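Local coordinates for uncharacterized protein (Bacteroides fragilis, PDB 3NNG), which is of unknown function but carries a calcium-binding F5/8 type C domain, a galactose-binding-like beta-sandwich module that in relatives often binds carbohydrates or other surface ligands, at residues W63-F77 with A126-I140. The protein carries 1 engineered substitution. Numbering follows the deposited sequence.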
ATOM      1  N   TRP A  63      -5.753  -1.064   7.395  1.00 12.16           N
ATOM      2  CA  TRP A  63      -4.337  -1.051   7.024  1.00 19.72           C
ATOM      3  C   TRP A  63      -3.898  -2.279   6.219  1.00 15.55           C
ATOM      4  O   TRP A  63      -4.553  -3.329   6.237  1.00 16.83           O
ATOM      5  CB  TRP A  63      -3.459  -0.860   8.267  1.00 13.01           C
ATOM      6  CG  TRP A  63      -3.696  -1.894   9.345  1.00 14.62           C
ATOM      7  CD1 TRP A  63      -4.519  -1.776  10.431  1.00 15.48           C
ATOM      8  CD2 TRP A  63      -3.113  -3.205   9.424  1.00 10.58           C
ATOM      9  NE1 TRP A  63      -4.488  -2.932  11.178  1.00 16.60           N
ATOM     10  CE2 TRP A  63      -3.629  -3.821  10.584  1.00 15.12           C
ATOM     11  CE3 TRP A  63      -2.212  -3.922   8.620  1.00 13.06           C
ATOM     12  CZ2 TRP A  63      -3.272  -5.119  10.961  1.00 24.20           C
ATOM     13  CZ3 TRP A  63      -1.859  -5.211   8.997  1.00 15.09           C
ATOM     14  CH2 TRP A  63      -2.386  -5.794  10.158  1.00 17.52           C
ATOM     15  N   TRP A  64      -2.797  -2.117   5.496  1.00 13.36           N
ATOM     16  CA  TRP A  64      -2.203  -3.186   4.708  1.00 14.46           C
ATOM     17  C   TRP A  64      -0.699  -3.180   5.006  1.00 18.65           C
ATOM     18  O   TRP A  64      -0.087  -2.121   5.147  1.00 16.94           O
ATOM     19  CB  TRP A  64      -2.506  -2.984   3.213  1.00 11.11           C
ATOM     20  CG  TRP A  64      -1.956  -4.059   2.280  1.00 12.18           C
ATOM     21  CD1 TRP A  64      -2.648  -5.111   1.703  1.00  9.54           C
ATOM     22  CD2 TRP A  64      -0.613  -4.146   1.783  1.00 17.10           C
ATOM     23  NE1 TRP A  64      -1.803  -5.840   0.886  1.00 14.12           N
ATOM     24  CE2 TRP A  64      -0.552  -5.283   0.932  1.00  8.72           C
ATOM     25  CE3 TRP A  64       0.544  -3.377   1.978  1.00 17.97           C
ATOM     26  CZ2 TRP A  64       0.623  -5.662   0.291  1.00  9.37           C
ATOM     27  CZ3 TRP A  64       1.720  -3.759   1.335  1.00  8.44           C
ATOM     28  CH2 TRP A  64       1.748  -4.892   0.499  1.00  8.42           C
ATOM     29  N   ASN A  65      -0.112  -4.363   5.127  1.00 10.71           N
ATOM     30  CA  ASN A  65       1.241  -4.494   5.661  1.00 12.80           C
ATOM     31  C   ASN A  65       2.020  -5.508   4.850  1.00 15.61           C
ATOM     32  O   ASN A  65       1.449  -6.508   4.402  1.00 14.05           O
ATOM     33  CB  ASN A  65       1.181  -4.957   7.120  1.00 10.67           C
ATOM     34  CG  ASN A  65       2.543  -4.965   7.797  1.00 12.35           C
ATOM     35  OD1 ASN A  65       3.303  -5.938   7.701  1.00 17.74           O
ATOM     36  ND2 ASN A  65       2.855  -3.882   8.491  1.00 10.41           N
ATOM     37  N   THR A  66       3.312  -5.249   4.648  1.00 13.76           N
ATOM     38  CA  THR A  66       4.189  -6.234   4.025  1.00 16.20           C
ATOM     39  C   THR A  66       5.512  -6.387   4.782  1.00 18.91           C
ATOM     40  O   THR A  66       6.154  -5.396   5.163  1.00 15.57           O
ATOM     41  CB  THR A  66       4.466  -5.919   2.526  1.00 17.73           C
ATOM     42  OG1 THR A  66       5.306  -6.940   1.967  1.00 15.80           O
ATOM     43  CG2 THR A  66       5.152  -4.558   2.364  1.00 15.77           C
ATOM     44  N   VAL A  67       5.889  -7.636   5.029  1.00 13.49           N
ATOM     45  CA  VAL A  67       7.245  -7.955   5.455  1.00  7.13           C
ATOM     46  C   VAL A  67       8.047  -8.216   4.188  1.00 10.60           C
ATOM     47  O   VAL A  67       7.750  -9.151   3.446  1.00 15.10           O
ATOM     48  CB  VAL A  67       7.279  -9.226   6.334  1.00 18.20           C
ATOM     49  CG1 VAL A  67       8.653  -9.394   6.978  1.00 27.15           C
ATOM     50  CG2 VAL A  67       6.194  -9.174   7.400  1.00 17.51           C
ATOM     51  N   LEU A  68       9.037  -7.371   3.917  1.00 13.71           N
ATOM     52  CA  LEU A  68       9.884  -7.550   2.745  1.00 17.72           C
ATOM     53  C   LEU A  68      10.883  -8.653   3.037  1.00 20.02           C
ATOM     54  O   LEU A  68      11.370  -8.749   4.156  1.00 19.80           O
ATOM     55  CB  LEU A  68      10.614  -6.240   2.402  1.00 15.81           C
ATOM     56  CG  LEU A  68       9.734  -5.070   1.907  1.00 19.64           C
ATOM     57  CD1 LEU A  68       8.832  -4.512   3.000  1.00  9.63           C
ATOM     58  CD2 LEU A  68      10.580  -3.939   1.302  1.00 21.52           C
ATOM     59  N   ASP A  69      11.184  -9.497   2.057  1.00 18.43           N
ATOM     60  CA  ASP A  69      12.235 -10.498   2.272  1.00 19.55           C
ATOM     61  C   ASP A  69      13.618  -9.855   2.136  1.00 17.02           C
ATOM     62  O   ASP A  69      14.551 -10.232   2.835  1.00 23.33           O
ATOM     63  CB  ASP A  69      12.112 -11.647   1.272  1.00 26.51           C
ATOM     64  CG  ASP A  69      12.134 -11.167  -0.172  1.00 28.97           C
ATOM     65  OD1 ASP A  69      11.208 -10.429  -0.579  1.00 25.24           O
ATOM     66  OD2 ASP A  69      13.073 -11.535  -0.901  1.00 29.58           O
ATOM     67  N   ARG A  70      13.743  -8.891   1.223  1.00 13.68           N
ATOM     68  CA  ARG A  70      14.975  -8.117   1.070  1.00 24.72           C
ATOM     69  C   ARG A  70      14.680  -6.657   1.380  1.00 30.30           C
ATOM     70  O   ARG A  70      13.979  -5.982   0.626  1.00 32.37           O
ATOM     71  CB  ARG A  70      15.525  -8.237  -0.357  1.00 30.52           C
ATOM     72  CG  ARG A  70      16.609  -7.208  -0.698  1.00 35.47           C
ATOM     73  CD  ARG A  70      17.083  -7.300  -2.170  1.00 34.10           C
ATOM     74  NE  ARG A  70      16.070  -6.852  -3.127  1.00 27.93           N
ATOM     75  CZ  ARG A  70      15.876  -5.581  -3.477  1.00 28.99           C
ATOM     76  NH1 ARG A  70      16.617  -4.614  -2.955  1.00 27.13           N
ATOM     77  NH2 ARG A  70      14.935  -5.268  -4.353  1.00 31.80           N
ATOM     78  N   PRO A  71      15.222  -6.157   2.494  1.00 29.39           N
ATOM     79  CA  PRO A  71      15.013  -4.749   2.857  1.00 28.63           C
ATOM     80  C   PRO A  71      15.501  -3.795   1.769  1.00 27.36           C
ATOM     81  O   PRO A  71      16.477  -4.079   1.062  1.00 20.17           O
ATOM     82  CB  PRO A  71      15.851  -4.562   4.120  1.00 29.93           C
ATOM     83  CG  PRO A  71      16.239  -5.919   4.582  1.00 38.60           C
ATOM     84  CD  PRO A  71      15.913  -6.936   3.535  1.00 32.28           C
ATOM     85  N   VAL A  72      14.819  -2.667   1.629  1.00 22.80           N
ATOM     86  CA  VAL A  72      15.193  -1.721   0.593  1.00 23.79           C
ATOM     87  C   VAL A  72      15.335  -0.310   1.136  1.00 20.11           C
ATOM     88  O   VAL A  72      14.767   0.050   2.172  1.00 16.19           O
ATOM     89  CB  VAL A  72      14.184  -1.698  -0.576  1.00 20.58           C
ATOM     90  CG1 VAL A  72      13.815  -3.118  -1.019  1.00 18.81           C
ATOM     91  CG2 VAL A  72      12.934  -0.905  -0.199  1.00 25.47           C
ATOM     92  N   THR A  73      16.102   0.490   0.416  1.00 16.14           N
ATOM     93  CA  THR A  73      16.116   1.908   0.666  1.00 22.15           C
ATOM     94  C   THR A  73      14.899   2.485  -0.058  1.00 19.95           C
ATOM     95  O   THR A  73      14.914   2.671  -1.268  1.00 19.92           O
ATOM     96  CB  THR A  73      17.446   2.506   0.203  1.00 22.99           C
ATOM     97  OG1 THR A  73      18.481   1.934   1.013  1.00 23.12           O
ATOM     98  CG2 THR A  73      17.449   4.024   0.360  1.00 21.15           C
ATOM     99  N   LEU A  74      13.837   2.738   0.701  1.00 17.42           N
ATOM    100  CA  LEU A  74      12.524   3.045   0.129  1.00 20.28           C
ATOM    101  C   LEU A  74      12.416   4.471  -0.387  1.00 23.18           C
ATOM    102  O   LEU A  74      12.509   5.420   0.397  1.00 18.95           O
ATOM    103  CB  LEU A  74      11.448   2.810   1.191  1.00 18.02           C
ATOM    104  CG  LEU A  74      10.007   3.059   0.775  1.00 19.42           C
ATOM    105  CD1 LEU A  74       9.669   2.185  -0.436  1.00 16.23           C
ATOM    106  CD2 LEU A  74       9.058   2.777   1.943  1.00 14.62           C
ATOM    107  N   THR A  75      12.189   4.621  -1.695  1.00 16.04           N
ATOM    108  CA  THR A  75      12.083   5.952  -2.297  1.00 15.95           C
ATOM    109  C   THR A  75      10.635   6.426  -2.469  1.00 22.82           C
ATOM    110  O   THR A  75      10.374   7.607  -2.667  1.00 18.24           O
ATOM    111  CB  THR A  75      12.842   6.049  -3.650  1.00 27.75           C
ATOM    112  OG1 THR A  75      12.877   7.416  -4.076  1.00 45.30           O
ATOM    113  CG2 THR A  75      12.165   5.206  -4.730  1.00 12.87           C
ATOM    114  N   GLY A  76       9.688   5.507  -2.378  1.00 22.05           N
ATOM    115  CA  GLY A  76       8.292   5.887  -2.469  1.00 19.82           C
ATOM    116  C   GLY A  76       7.441   4.656  -2.668  1.00 21.64           C
ATOM    117  O   GLY A  76       7.956   3.539  -2.645  1.00 16.45           O
ATOM    118  N   PHE A  77       6.139   4.854  -2.870  1.00 18.11           N
ATOM    119  CA  PHE A  77       5.274   3.742  -3.198  1.00 11.58           C
ATOM    120  C   PHE A  77       4.189   4.226  -4.152  1.00 20.51           C
ATOM    121  O   PHE A  77       4.074   5.426  -4.436  1.00 16.32           O
ATOM    122  CB  PHE A  77       4.660   3.150  -1.923  1.00 10.36           C
ATOM    123  CG  PHE A  77       3.661   4.044  -1.271  1.00 16.90           C
ATOM    124  CD1 PHE A  77       4.073   5.088  -0.451  1.00 26.69           C
ATOM    125  CD2 PHE A  77       2.311   3.860  -1.487  1.00 17.19           C
ATOM    126  CE1 PHE A  77       3.146   5.928   0.148  1.00 22.62           C
ATOM    127  CE2 PHE A  77       1.376   4.694  -0.908  1.00 16.30           C
ATOM    128  CZ  PHE A  77       1.794   5.730  -0.080  1.00 26.40           C
ATOM    129  N   ALA A 126       3.661   8.116  -4.535  1.00 19.79           N
ATOM    130  CA  ALA A 126       3.888   8.951  -3.370  1.00 24.03           C
ATOM    131  C   ALA A 126       5.349   8.815  -2.971  1.00 21.36           C
ATOM    132  O   ALA A 126       5.803   7.730  -2.614  1.00 20.87           O
ATOM    133  CB  ALA A 126       2.971   8.551  -2.232  1.00 22.37           C
ATOM    134  N   ALA A 127       6.079   9.922  -3.060  1.00 17.92           N
ATOM    135  CA  ALA A 127       7.504   9.944  -2.763  1.00 23.77           C
ATOM    136  C   ALA A 127       7.785   9.825  -1.265  1.00 29.76           C
ATOM    137  O   ALA A 127       7.060  10.376  -0.435  1.00 26.32           O
ATOM    138  CB  ALA A 127       8.134  11.226  -3.328  1.00 20.77           C
ATOM    139  N   ILE A 128       8.839   9.085  -0.931  1.00 33.94           N
ATOM    140  CA  ILE A 128       9.347   9.032   0.434  1.00 25.00           C
ATOM    141  C   ILE A 128      10.695   9.747   0.450  1.00 24.24           C
ATOM    142  O   ILE A 128      11.664   9.306  -0.192  1.00 22.70           O
ATOM    143  CB  ILE A 128       9.533   7.587   0.918  1.00 27.21           C
ATOM    144  CG1 ILE A 128       8.212   6.824   0.874  1.00 22.76           C
ATOM    145  CG2 ILE A 128      10.104   7.565   2.341  1.00 26.33           C
ATOM    146  CD1 ILE A 128       7.268   7.211   1.959  1.00 31.74           C
ATOM    147  N   GLU A 129      10.760  10.853   1.177  1.00 24.06           N
ATOM    148  CA  GLU A 129      11.904  11.743   1.073  1.00 23.93           C
ATOM    149  C   GLU A 129      12.479  12.160   2.426  1.00 33.26           C
ATOM    150  O   GLU A 129      11.744  12.632   3.298  1.00 33.10           O
ATOM    151  CB  GLU A 129      11.512  12.987   0.275  1.00 36.48           C
ATOM    152  CG  GLU A 129      12.673  13.938   0.028  1.00 52.57           C
ATOM    153  CD  GLU A 129      13.677  13.400  -0.980  1.00 54.31           C
ATOM    154  OE1 GLU A 129      13.251  12.757  -1.967  1.00 53.06           O
ATOM    155  OE2 GLU A 129      14.891  13.633  -0.787  1.00 53.24           O
ATOM    156  N   PRO A 130      13.802  11.983   2.604  1.00 28.38           N
ATOM    157  CA  PRO A 130      14.693  11.284   1.671  1.00 21.92           C
ATOM    158  C   PRO A 130      14.323   9.813   1.719  1.00 19.73           C
ATOM    159  O   PRO A 130      13.558   9.431   2.606  1.00 23.54           O
ATOM    160  CB  PRO A 130      16.078  11.457   2.308  1.00 21.02           C
ATOM    161  CG  PRO A 130      15.941  12.550   3.276  1.00 29.03           C
ATOM    162  CD  PRO A 130      14.533  12.502   3.768  1.00 25.80           C
ATOM    163  N   PRO A 131      14.856   8.998   0.803  1.00 19.31           N
ATOM    164  CA  PRO A 131      14.543   7.566   0.864  1.00 21.69           C
ATOM    165  C   PRO A 131      14.910   6.989   2.236  1.00 20.19           C
ATOM    166  O   PRO A 131      15.892   7.431   2.851  1.00 19.55           O
ATOM    167  CB  PRO A 131      15.442   6.960  -0.225  1.00 22.54           C
ATOM    168  CG  PRO A 131      15.816   8.116  -1.125  1.00 19.41           C
ATOM    169  CD  PRO A 131      15.866   9.313  -0.226  1.00 19.99           C
ATOM    170  N   ILE A 132      14.138   6.012   2.706  1.00 18.49           N
ATOM    171  CA  ILE A 132      14.420   5.381   3.991  1.00 20.04           C
ATOM    172  C   ILE A 132      15.174   4.071   3.822  1.00 15.26           C
ATOM    173  O   ILE A 132      14.623   3.095   3.322  1.00 20.32           O
ATOM    174  CB  ILE A 132      13.140   5.097   4.781  1.00 17.90           C
ATOM    175  CG1 ILE A 132      12.309   6.379   4.939  1.00 24.88           C
ATOM    176  CG2 ILE A 132      13.494   4.477   6.141  1.00 12.61           C
ATOM    177  CD1 ILE A 132      10.933   6.138   5.555  1.00 23.10           C
ATOM    178  N   PRO A 133      16.438   4.040   4.262  1.00 14.66           N
ATOM    179  CA  PRO A 133      17.301   2.855   4.127  1.00 16.08           C
ATOM    180  C   PRO A 133      16.856   1.680   4.999  1.00 18.08           C
ATOM    181  O   PRO A 133      16.300   1.891   6.077  1.00 18.68           O
ATOM    182  CB  PRO A 133      18.674   3.360   4.591  1.00 19.98           C
ATOM    183  CG  PRO A 133      18.593   4.874   4.519  1.00 16.08           C
ATOM    184  CD  PRO A 133      17.157   5.188   4.844  1.00 13.53           C
ATOM    185  N   ASN A 134      17.086   0.463   4.510  1.00 17.97           N
ATOM    186  CA  ASN A 134      16.846  -0.783   5.263  1.00 13.09           C
ATOM    187  C   ASN A 134      15.413  -1.027   5.742  1.00 13.17           C
ATOM    188  O   ASN A 134      15.202  -1.577   6.825  1.00 16.14           O
ATOM    189  CB  ASN A 134      17.806  -0.911   6.458  1.00 20.16           C
ATOM    190  CG  ASN A 134      19.252  -0.545   6.113  1.00 29.93           C
ATOM    191  OD1 ASN A 134      19.810  -1.004   5.117  1.00 29.25           O
ATOM    192  ND2 ASN A 134      19.865   0.281   6.957  1.00 36.99           N
ATOM    193  N   VAL A 135      14.420  -0.632   4.951  1.00 15.08           N
ATOM    194  CA  VAL A 135      13.041  -0.919   5.335  1.00 11.39           C
ATOM    195  C   VAL A 135      12.790  -2.422   5.242  1.00 14.63           C
ATOM    196  O   VAL A 135      12.934  -3.011   4.168  1.00 17.46           O
ATOM    197  CB  VAL A 135      12.028  -0.147   4.478  1.00 12.63           C
ATOM    198  CG1 VAL A 135      10.633  -0.684   4.711  1.00 16.10           C
ATOM    199  CG2 VAL A 135      12.084   1.368   4.806  1.00 10.04           C
ATOM    200  N   LYS A 136      12.449  -3.047   6.365  1.00 14.65           N
ATOM    201  CA  LYS A 136      12.159  -4.494   6.380  1.00 13.12           C
ATOM    202  C   LYS A 136      10.657  -4.760   6.394  1.00 15.52           C
ATOM    203  O   LYS A 136      10.193  -5.766   5.861  1.00 19.21           O
ATOM    204  CB  LYS A 136      12.830  -5.179   7.581  1.00 21.31           C
ATOM    205  CG  LYS A 136      12.694  -6.717   7.635  1.00 20.71           C
ATOM    206  CD  LYS A 136      13.187  -7.345   6.347  1.00 27.04           C
ATOM    207  CE  LYS A 136      13.537  -8.816   6.508  1.00 38.52           C
ATOM    208  NZ  LYS A 136      12.384  -9.737   6.647  1.00 36.71           N
ATOM    209  N   GLU A 137       9.902  -3.842   6.991  1.00 12.81           N
ATOM    210  CA  GLU A 137       8.445  -3.948   7.053  1.00 21.41           C
ATOM    211  C   GLU A 137       7.779  -2.593   6.716  1.00 20.67           C
ATOM    212  O   GLU A 137       8.254  -1.537   7.135  1.00 19.77           O
ATOM    213  CB  GLU A 137       8.032  -4.427   8.454  1.00 18.21           C
ATOM    214  CG  GLU A 137       6.643  -5.011   8.551  1.00 21.44           C
ATOM    215  CD  GLU A 137       6.442  -5.825   9.830  1.00 26.55           C
ATOM    216  OE1 GLU A 137       7.384  -5.856  10.664  1.00 20.43           O
ATOM    217  OE2 GLU A 137       5.344  -6.422   9.994  1.00 18.15           O
ATOM    218  N   PHE A 138       6.681  -2.632   5.967  1.00 15.55           N
ATOM    219  CA  PHE A 138       5.990  -1.427   5.508  1.00 13.04           C
ATOM    220  C   PHE A 138       4.514  -1.576   5.815  1.00 17.28           C
ATOM    221  O   PHE A 138       3.921  -2.608   5.501  1.00 14.59           O
ATOM    222  CB  PHE A 138       6.203  -1.267   3.996  1.00  4.98           C
ATOM    223  CG  PHE A 138       5.350  -0.198   3.333  1.00 16.44           C
ATOM    224  CD1 PHE A 138       4.038  -0.454   2.982  1.00  7.15           C
ATOM    225  CD2 PHE A 138       5.900   1.030   2.976  1.00 10.95           C
ATOM    226  CE1 PHE A 138       3.263   0.503   2.341  1.00 14.76           C
ATOM    227  CE2 PHE A 138       5.139   2.000   2.344  1.00 16.79           C
ATOM    228  CZ  PHE A 138       3.811   1.736   2.012  1.00 10.78           C
ATOM    229  N   ARG A 139       3.924  -0.561   6.446  1.00 17.27           N
ATOM    230  CA  ARG A 139       2.477  -0.540   6.680  1.00 12.89           C
ATOM    231  C   ARG A 139       1.850   0.734   6.139  1.00 15.95           C
ATOM    232  O   ARG A 139       2.388   1.830   6.332  1.00 16.65           O
ATOM    233  CB  ARG A 139       2.132  -0.677   8.169  1.00 14.48           C
ATOM    234  CG  ARG A 139       0.607  -0.831   8.427  1.00 14.39           C
ATOM    235  CD  ARG A 139       0.297  -1.374   9.840  1.00 13.12           C
ATOM    236  NE  ARG A 139       0.956  -2.654  10.097  1.00 15.13           N
ATOM    237  CZ  ARG A 139       0.610  -3.495  11.078  1.00 22.06           C
ATOM    238  NH1 ARG A 139      -0.394  -3.202  11.894  1.00 13.27           N
ATOM    239  NH2 ARG A 139       1.271  -4.632  11.249  1.00 16.72           N
ATOM    240  N   ILE A 140       0.706   0.595   5.478  1.00 16.75           N
ATOM    241  CA  ILE A 140      -0.075   1.757   5.100  1.00 12.98           C
ATOM    242  C   ILE A 140      -1.411   1.806   5.845  1.00 15.91           C
ATOM    243  O   ILE A 140      -2.275   0.952   5.650  1.00 23.52           O
ATOM    244  CB  ILE A 140      -0.250   1.861   3.557  1.00 18.48           C
ATOM    245  CG1 ILE A 140      -1.074   3.092   3.178  1.00 14.94           C
ATOM    246  CG2 ILE A 140      -0.852   0.587   2.979  1.00  9.79           C
ATOM    247  CD1 ILE A 140      -1.038   3.416   1.674  1.00  8.80           C
TER
HETATM  248  O   HOH W   1      12.365   9.967  -2.839  1.00 30.59           O
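A126 meets F77 twice: paired backbone hydrogen bonds join them, the one from A126 N to F77 O being 2.7 Å long, and A126 CB makes a CH-pi contact over one face of the phenyl ring. I128 N then bonds T75 O, while I128 CG1 packs 3.5 Å from G76 CA. Past the corner at E129 and P130, I132 and L74 exchange backbone bonds. V135 does the same with V72, where N134 and V135 together form a G1 beta bulge. K136 takes L68 N on its carbonyl, and its side chain, curled by turns at chi2 (54°) and chi4, returns NZ to hydrogen-bond L68 O at 2.9 Å. E137 pairs with V67, its OE1 salt-bridged to R99 of strand 93-100. F138 reaches into the core; its edge meets the F77 face opposite A126, planes at 61°, and L74 CD2 lies 3.8 Å from F138 CD2. On the other side of the sheet the R139 guanidinium stacks flat on W63, planes 10° apart, a cation-pi contact. I140 closes the run, paired with W64. The chemistry thus leans by face: mostly apolar packing around F138 inside this jelly-roll-like sandwich, the charged ends of E137 and R139 on the other.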